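Local atomic coordinates of (R)-specific secondary-alkylsulfatase (Pseudomonas sp., PDB entry 4AXH), a protein that catalyses the hydrolysis of (R)-secondary-alkyl sulfates to (S)-alcohols and sulfate with strict inversion of configuration, using two zinc ions. Residues P293-I298 / A309-P314; V305-D310 / I352-W357. One frame throughout, in Å; residues are numbered along the deposited sequence.

Contact 1: P293-I298 / A309-P314. With ZN (zinc ion), chain D; ZN (zinc ion), chain C.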
ATOM      1  N   PRO A 293       9.912  -7.429  -6.429  1.00 40.00           N
ATOM      2  CA  PRO A 293       9.483  -6.772  -7.690  1.00 39.84           C
ATOM      3  C   PRO A 293      10.061  -7.400  -8.958  1.00 43.20           C
ATOM      4  O   PRO A 293       9.341  -7.561  -9.954  1.00 43.50           O
ATOM      5  CB  PRO A 293       9.940  -5.328  -7.516  1.00 41.60           C
ATOM      6  CG  PRO A 293      10.027  -5.150  -6.033  1.00 47.05           C
ATOM      7  CD  PRO A 293      10.586  -6.457  -5.549  1.00 42.34           C
ATOM      8  N   SER A 294      11.350  -7.768  -8.914  1.00 37.21           N
ATOM      9  CA  SER A 294      12.055  -8.444 -10.004  1.00 35.01           C
ATOM     10  C   SER A 294      12.265  -9.822  -9.432  1.00 36.23           C
ATOM     11  O   SER A 294      12.983  -9.971  -8.440  1.00 35.51           O
ATOM     12  CB  SER A 294      13.380  -7.743 -10.311  1.00 36.48           C
ATOM     13  OG  SER A 294      13.886  -8.236 -11.534  1.00 41.10           O
ATOM     14  N   ASP A 295      11.547 -10.814  -9.973  1.00 32.71           N
ATOM     15  CA  ASP A 295      11.486 -12.169  -9.406  1.00 31.52           C
ATOM     16  C   ASP A 295      11.174 -13.238 -10.447  1.00 34.03           C
ATOM     17  O   ASP A 295      10.523 -12.963 -11.446  1.00 32.30           O
ATOM     18  CB  ASP A 295      10.359 -12.145  -8.336  1.00 32.01           C
ATOM     19  CG  ASP A 295      10.201 -13.313  -7.403  1.00 34.39           C
ATOM     20  OD1 ASP A 295      11.197 -14.049  -7.186  1.00 33.81           O
ATOM     21  OD2 ASP A 295       9.097 -13.474  -6.862  1.00 39.63           O
ATOM     22  N   MET A 296      11.583 -14.481 -10.168  1.00 30.42           N
ATOM     23  CA  MET A 296      11.344 -15.611 -11.052  1.00 28.77           C
ATOM     24  C   MET A 296      11.606 -16.955 -10.406  1.00 32.21           C
ATOM     25  O   MET A 296      12.354 -17.046  -9.437  1.00 30.94           O
ATOM     26  CB  MET A 296      12.150 -15.486 -12.375  1.00 30.37           C
ATOM     27  CG  MET A 296      13.639 -15.682 -12.234  1.00 32.92           C
ATOM     28  SD  MET A 296      14.455 -15.166 -13.732  1.00 36.89           S
ATOM     29  CE  MET A 296      16.168 -15.621 -13.360  1.00 33.56           C
ATOM     30  N   ASN A 297      11.033 -18.015 -11.001  1.00 30.91           N
ATOM     31  CA  ASN A 297      11.257 -19.409 -10.595  1.00 31.12           C
ATOM     32  C   ASN A 297      12.152 -20.047 -11.669  1.00 34.48           C
ATOM     33  O   ASN A 297      12.244 -19.552 -12.789  1.00 33.53           O
ATOM     34  CB  ASN A 297       9.934 -20.184 -10.477  1.00 32.44           C
ATOM     35  CG  ASN A 297       8.994 -19.689  -9.416  1.00 45.76           C
ATOM     36  OD1 ASN A 297       9.400 -19.319  -8.309  1.00 51.51           O
ATOM     37  ND2 ASN A 297       7.706 -19.727  -9.712  1.00 27.33           N
ATOM     38  N   ILE A 298      12.845 -21.100 -11.317  1.00 32.51           N
ATOM     39  CA  ILE A 298      13.751 -21.766 -12.236  1.00 33.12           C
ATOM     40  C   ILE A 298      13.447 -23.254 -12.251  1.00 42.88           C
ATOM     41  O   ILE A 298      13.577 -23.921 -11.226  1.00 44.70           O
ATOM     42  CB  ILE A 298      15.239 -21.454 -11.918  1.00 35.47           C
ATOM     43  CG1 ILE A 298      15.495 -19.938 -11.833  1.00 34.63           C
ATOM     44  CG2 ILE A 298      16.195 -22.127 -12.941  1.00 36.66           C
ATOM     45  CD1 ILE A 298      15.632 -19.426 -10.490  1.00 35.92           C
ATOM     46  N   ALA A 309      12.613 -19.952  -5.769  1.00 27.01           N
ATOM     47  CA  ALA A 309      13.260 -18.805  -5.134  1.00 24.50           C
ATOM     48  C   ALA A 309      12.698 -18.681  -3.690  1.00 27.74           C
ATOM     49  O   ALA A 309      12.769 -19.671  -2.946  1.00 27.11           O
ATOM     50  CB  ALA A 309      12.989 -17.535  -5.953  1.00 24.49           C
ATOM     51  N   ASP A 310      12.098 -17.510  -3.329  1.00 24.07           N
ATOM     52  CA  ASP A 310      11.442 -17.223  -2.029  1.00 23.96           C
ATOM     53  C   ASP A 310       9.910 -17.106  -2.177  1.00 30.85           C
ATOM     54  O   ASP A 310       9.232 -16.575  -1.270  1.00 28.06           O
ATOM     55  CB  ASP A 310      11.947 -15.908  -1.435  1.00 24.60           C
ATOM     56  CG  ASP A 310      13.425 -15.813  -1.195  1.00 27.20           C
ATOM     57  OD1 ASP A 310      14.146 -16.797  -1.507  1.00 28.50           O
ATOM     58  OD2 ASP A 310      13.872 -14.752  -0.690  1.00 24.48           O
ATOM     59  N   ASN A 311       9.378 -17.589  -3.339  1.00 29.50           N
ATOM     60  CA  ASN A 311       7.968 -17.523  -3.659  1.00 29.27           C
ATOM     61  C   ASN A 311       7.067 -18.447  -2.859  1.00 31.92           C
ATOM     62  O   ASN A 311       5.859 -18.180  -2.760  1.00 31.63           O
ATOM     63  CB  ASN A 311       7.770 -17.709  -5.150  1.00 29.87           C
ATOM     64  CG  ASN A 311       8.469 -16.640  -5.909  1.00 46.09           C
ATOM     65  OD1 ASN A 311       8.339 -15.451  -5.597  1.00 40.60           O
ATOM     66  ND2 ASN A 311       9.300 -17.050  -6.847  1.00 40.29           N
ATOM     67  N   ALA A 312       7.626 -19.539  -2.313  1.00 26.95           N
ATOM     68  CA  ALA A 312       6.822 -20.473  -1.548  1.00 26.66           C
ATOM     69  C   ALA A 312       7.665 -21.177  -0.502  1.00 28.73           C
ATOM     70  O   ALA A 312       7.846 -22.391  -0.579  1.00 29.38           O
ATOM     71  CB  ALA A 312       6.160 -21.479  -2.489  1.00 27.57           C
ATOM     72  N   PRO A 313       8.172 -20.459   0.519  1.00 23.90           N
ATOM     73  CA  PRO A 313       9.004 -21.135   1.528  1.00 23.57           C
ATOM     74  C   PRO A 313       8.195 -21.881   2.607  1.00 26.94           C
ATOM     75  O   PRO A 313       6.989 -21.664   2.730  1.00 26.84           O
ATOM     76  CB  PRO A 313       9.826 -19.974   2.099  1.00 24.58           C
ATOM     77  CG  PRO A 313       8.948 -18.794   1.998  1.00 27.15           C
ATOM     78  CD  PRO A 313       8.053 -19.011   0.811  1.00 23.59           C
ATOM     79  N   PRO A 314       8.846 -22.736   3.420  1.00 23.07           N
ATOM     80  CA  PRO A 314       8.126 -23.506   4.454  1.00 21.86           C
ATOM     81  C   PRO A 314       7.780 -22.743   5.733  1.00 26.37           C
ATOM     82  O   PRO A 314       8.091 -23.198   6.848  1.00 24.34           O
ATOM     83  CB  PRO A 314       9.054 -24.687   4.754  1.00 23.22           C
ATOM     84  CG  PRO A 314      10.208 -24.554   3.873  1.00 28.59           C
ATOM     85  CD  PRO A 314      10.251 -23.151   3.361  1.00 25.53           C
TER
HETATM   86 ZN    ZN D 701      13.627 -12.655  -1.249  1.00 39.46          ZN
HETATM   87 ZN    ZN C 700      15.713 -14.602   0.403  1.00 33.36          ZN
HETATM   88  O   HOH W   1      15.004 -12.616   0.319  1.00 31.68           O

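Contact 2: V305-D310 / I352-W357. With ZN (zinc ion), chain C; ZN (zinc ion), chain D.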
ATOM      1  N   VAL A 305      13.359 -31.062 -11.305  1.00 44.20           N
ATOM      2  CA  VAL A 305      13.393 -30.313 -10.044  1.00 42.79           C
ATOM      3  C   VAL A 305      12.895 -28.898 -10.302  1.00 44.90           C
ATOM      4  O   VAL A 305      13.169 -28.337 -11.376  1.00 46.20           O
ATOM      5  CB  VAL A 305      14.733 -30.340  -9.233  1.00 46.77           C
ATOM      6  CG1 VAL A 305      15.438 -31.684  -9.284  1.00 46.16           C
ATOM      7  CG2 VAL A 305      15.678 -29.245  -9.646  1.00 47.52           C
ATOM      8  N   LEU A 306      12.142 -28.329  -9.342  1.00 36.91           N
ATOM      9  CA  LEU A 306      11.633 -26.964  -9.456  1.00 34.33           C
ATOM     10  C   LEU A 306      12.190 -26.096  -8.342  1.00 38.69           C
ATOM     11  O   LEU A 306      12.171 -26.493  -7.172  1.00 38.78           O
ATOM     12  CB  LEU A 306      10.094 -26.913  -9.518  1.00 33.17           C
ATOM     13  CG  LEU A 306       9.415 -25.531  -9.505  1.00 35.33           C
ATOM     14  CD1 LEU A 306       9.605 -24.804 -10.815  1.00 36.11           C
ATOM     15  CD2 LEU A 306       7.974 -25.641  -9.184  1.00 31.94           C
ATOM     16  N   ASN A 307      12.729 -24.927  -8.715  1.00 34.67           N
ATOM     17  CA  ASN A 307      13.254 -23.974  -7.752  1.00 34.01           C
ATOM     18  C   ASN A 307      12.357 -22.728  -7.764  1.00 37.45           C
ATOM     19  O   ASN A 307      12.257 -22.039  -8.776  1.00 37.89           O
ATOM     20  CB  ASN A 307      14.733 -23.666  -7.963  1.00 27.15           C
ATOM     21  CG  ASN A 307      15.315 -22.843  -6.845  1.00 28.45           C
ATOM     22  OD1 ASN A 307      14.629 -22.040  -6.217  1.00 22.32           O
ATOM     23  ND2 ASN A 307      16.601 -23.008  -6.569  1.00 21.29           N
ATOM     24  N   THR A 308      11.703 -22.467  -6.627  1.00 31.50           N
ATOM     25  CA  THR A 308      10.725 -21.392  -6.437  1.00 30.20           C
ATOM     26  C   THR A 308      11.265 -20.147  -5.765  1.00 33.61           C
ATOM     27  O   THR A 308      10.467 -19.370  -5.221  1.00 34.37           O
ATOM     28  CB  THR A 308       9.541 -21.919  -5.642  1.00 34.90           C
ATOM     29  OG1 THR A 308       9.986 -22.232  -4.320  1.00 37.91           O
ATOM     30  CG2 THR A 308       8.914 -23.134  -6.282  1.00 28.53           C
ATOM     31  N   ALA A 309      12.613 -19.952  -5.769  1.00 27.01           N
ATOM     32  CA  ALA A 309      13.260 -18.805  -5.134  1.00 24.50           C
ATOM     33  C   ALA A 309      12.698 -18.681  -3.690  1.00 27.74           C
ATOM     34  O   ALA A 309      12.769 -19.671  -2.946  1.00 27.11           O
ATOM     35  CB  ALA A 309      12.989 -17.535  -5.953  1.00 24.49           C
ATOM     36  N   ASP A 310      12.098 -17.510  -3.329  1.00 24.07           N
ATOM     37  CA  ASP A 310      11.442 -17.223  -2.029  1.00 23.96           C
ATOM     38  C   ASP A 310       9.910 -17.106  -2.177  1.00 30.85           C
ATOM     39  O   ASP A 310       9.232 -16.575  -1.270  1.00 28.06           O
ATOM     40  CB  ASP A 310      11.947 -15.908  -1.435  1.00 24.60           C
ATOM     41  CG  ASP A 310      13.425 -15.813  -1.195  1.00 27.20           C
ATOM     42  OD1 ASP A 310      14.146 -16.797  -1.507  1.00 28.50           O
ATOM     43  OD2 ASP A 310      13.872 -14.752  -0.690  1.00 24.48           O
ATOM     44  N   ILE A 352      12.974 -27.394  -4.799  1.00 33.22           N
ATOM     45  CA  ILE A 352      14.045 -26.752  -4.014  1.00 32.89           C
ATOM     46  C   ILE A 352      13.788 -25.245  -3.849  1.00 36.04           C
ATOM     47  O   ILE A 352      13.004 -24.657  -4.589  1.00 34.42           O
ATOM     48  CB  ILE A 352      15.497 -27.105  -4.428  1.00 34.92           C
ATOM     49  CG1 ILE A 352      15.838 -26.558  -5.820  1.00 33.51           C
ATOM     50  CG2 ILE A 352      15.766 -28.635  -4.285  1.00 36.51           C
ATOM     51  CD1 ILE A 352      17.273 -26.429  -6.092  1.00 25.45           C
ATOM     52  N   GLN A 353      14.393 -24.641  -2.842  1.00 34.19           N
ATOM     53  CA  GLN A 353      14.179 -23.219  -2.573  1.00 34.58           C
ATOM     54  C   GLN A 353      15.470 -22.500  -2.217  1.00 33.72           C
ATOM     55  O   GLN A 353      16.507 -23.148  -2.049  1.00 34.12           O
ATOM     56  CB  GLN A 353      13.172 -23.061  -1.428  1.00 37.12           C
ATOM     57  CG  GLN A 353      11.769 -23.490  -1.757  1.00 41.23           C
ATOM     58  CD  GLN A 353      11.189 -24.227  -0.620  1.00 56.12           C
ATOM     59  OE1 GLN A 353      11.886 -24.873   0.155  1.00 50.90           O
ATOM     60  NE2 GLN A 353       9.890 -24.152  -0.519  1.00 62.58           N
ATOM     61  N   GLN A 354      15.395 -21.170  -2.081  1.00 27.22           N
ATOM     62  CA  GLN A 354      16.558 -20.363  -1.737  1.00 27.04           C
ATOM     63  C   GLN A 354      16.572 -19.974  -0.240  1.00 32.14           C
ATOM     64  O   GLN A 354      17.414 -19.207   0.231  1.00 32.89           O
ATOM     65  CB  GLN A 354      16.729 -19.191  -2.717  1.00 28.10           C
ATOM     66  CG  GLN A 354      16.851 -19.646  -4.186  1.00 20.15           C
ATOM     67  CD  GLN A 354      18.112 -20.465  -4.412  1.00 35.58           C
ATOM     68  OE1 GLN A 354      18.120 -21.697  -4.391  1.00 30.46           O
ATOM     69  NE2 GLN A 354      19.213 -19.792  -4.625  1.00 33.74           N
ATOM     70  N   HIS A 355      15.651 -20.563   0.500  1.00 26.84           N
ATOM     71  CA  HIS A 355      15.563 -20.524   1.940  1.00 26.46           C
ATOM     72  C   HIS A 355      15.017 -21.867   2.279  1.00 33.19           C
ATOM     73  O   HIS A 355      14.103 -22.328   1.592  1.00 33.00           O
ATOM     74  CB  HIS A 355      14.609 -19.440   2.447  1.00 27.01           C
ATOM     75  CG  HIS A 355      15.158 -18.068   2.328  1.00 29.49           C
ATOM     76  ND1 HIS A 355      16.228 -17.667   3.078  1.00 31.07           N
ATOM     77  CD2 HIS A 355      14.774 -17.059   1.522  1.00 30.30           C
ATOM     78  CE1 HIS A 355      16.459 -16.421   2.718  1.00 30.30           C
ATOM     79  NE2 HIS A 355      15.603 -16.014   1.783  1.00 30.15           N
ATOM     80  N   ASN A 356      15.584 -22.525   3.308  1.00 31.31           N
ATOM     81  CA  ASN A 356      15.137 -23.827   3.830  1.00 30.77           C
ATOM     82  C   ASN A 356      15.318 -25.066   2.951  1.00 34.41           C
ATOM     83  O   ASN A 356      15.949 -25.010   1.903  1.00 35.18           O
ATOM     84  CB  ASN A 356      13.726 -23.759   4.398  1.00 28.15           C
ATOM     85  CG  ASN A 356      13.463 -22.524   5.207  1.00 36.71           C
ATOM     86  OD1 ASN A 356      12.798 -21.604   4.747  1.00 19.86           O
ATOM     87  ND2 ASN A 356      13.959 -22.489   6.429  1.00 35.18           N
ATOM     88  N   TRP A 357      14.757 -26.182   3.412  1.00 29.17           N
ATOM     89  CA  TRP A 357      14.885 -27.539   2.893  1.00 28.09           C
ATOM     90  C   TRP A 357      14.005 -27.849   1.683  1.00 32.31           C
ATOM     91  O   TRP A 357      12.941 -27.219   1.501  1.00 30.93           O
ATOM     92  CB  TRP A 357      14.626 -28.573   4.030  1.00 25.68           C
ATOM     93  CG  TRP A 357      13.394 -28.269   4.801  1.00 25.98           C
ATOM     94  CD1 TRP A 357      12.124 -28.638   4.507  1.00 28.23           C
ATOM     95  CD2 TRP A 357      13.300 -27.317   5.866  1.00 25.96           C
ATOM     96  NE1 TRP A 357      11.248 -28.041   5.383  1.00 27.28           N
ATOM     97  CE2 TRP A 357      11.939 -27.214   6.217  1.00 29.44           C
ATOM     98  CE3 TRP A 357      14.248 -26.525   6.559  1.00 26.74           C
ATOM     99  CZ2 TRP A 357      11.494 -26.382   7.265  1.00 29.19           C
ATOM    100  CZ3 TRP A 357      13.804 -25.673   7.563  1.00 27.54           C
ATOM    101  CH2 TRP A 357      12.447 -25.613   7.917  1.00 28.21           C
TER
HETATM  102 ZN    ZN C 700      15.713 -14.602   0.403  1.00 33.36          ZN
HETATM  103 ZN    ZN D 701      13.627 -12.655  -1.249  1.00 39.46          ZN
HETATM  104  O   HOH W   1      15.004 -12.616   0.319  1.00 31.68           O

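Contact 1: P293-I298 / A309-P314
In this metallo-beta-lactamase fold the loop bearing the zinc-bridging aspartate lies against the start of strand 296-300, with N311 and A309 resting on D295, M296 and N297. N311 has the most surface buried here. With its CG anti to the carbonyl carbon, its amide reaches towards the strand, and the side chains of N311 and N297 approach from opposite directions. N311 ND2 donates to N297 OD1 at 2.7 Å, with an N-H...O angle of 148°. The two amide planes are 76° apart, and N311 ND2 sits above the carbonyl plane of N297, not on a lone pair. Asparagine suits position 297 because it accepts through its oxygen while its ND2 gives a hydrogen bond to Q285 on the adjacent strand, which fixes the sense of the amide. At 311 the amide offers its NH2 to N297 OD1 while its oxygen faces D295. The D295 carboxylate comes up to that oxygen end, its plane 48° from the amide plane, with OD2 2.5 Å from N311 OD1; D295 OD1 receives a weak hydrogen bond from the backbone N of M296 at 3.0 Å. The small CB of A309 lies 3.6 Å from the carbonyl O of M296, a place where a methyl group lets loop and strand come close. Between A309 and N311, D310 turns to the metals, and its OD2 bridges the two zinc ions at 2.1 and 2.2 Å. H179, H181 and E291 complete one zinc site with water 1, and D183, H184 and H355 the other. D295 also touches H179, which makes it a likely second-shell residue of the first site. Hydrogen bonding by N311 and packing by A309 thus hold the loop to the strand on both sides of D310 in the sequence, consistent with keeping its bridging oxygen in position.

Contact 2: V305-D310 / I352-W357
I352 and N307 meet as the paired residues of a parallel beta bridge, their CA atoms 4.7 Å apart. I352 uses both backbone polar atoms: its N donates to L306 O at 2.7 Å and its O accepts from T308 N at 3.3 Å, the usual parallel pattern in which one residue bonds to the two flanking its partner. Its CG1 branch runs obliquely to the N307 side chain, CD1 packing 3.5 Å from N307 ND2, so a branched aliphatic chain lies against the amide. Asparagine earns its place at 307 by working in both directions. Carrying its CG anti to the backbone N (chi1 -172°), it turns OD1 forward along the chain to accept from A309 N at 2.9 Å, an Asx turn just where the strand stops. Its ND2 donates to Q354 OE1 at 3.0 Å, nearly straight at 169°; the acceptor lies in the amide plane of N307, but the donor stands well above the carbonyl plane of Q354. Q354 OE1 also bonds to T136, and Q354 NE2 to D148. Beyond the bridge, Q354 N reaches A309 O at 3.1 Å, prolonging the pairing into the loops. D310 then meets H355: its OD1 lies 3.1 Å from CD2 of the imidazole, whose NE2 ligates one zinc ion. Backbone pairing and the turn at N307 are consistent with bringing an acidic and a histidine ligand side by side to a shared metal.

Following the chain, strand 296-300 turns back into strand 305-307, and contact 1 closes this hairpin; I298 N, in contact 1, and N307 O, in contact 2, are probably hydrogen-bonded, linking the two. From there the chain runs through the sulfate-binding residues N318 to R323 and R328, then helix 330-344, before contact 2 closes that longer beta-alpha-beta crossover by returning strand 350-352 parallel to strand 305-307. The two closures follow in succession and overlap at A309 and D310 instead of lying one within the other. Strand 305-307 lies between strands 296-300 and 350-352 in one sheet, and the loop that follows it carries D310 to the zinc ions that both contacts share.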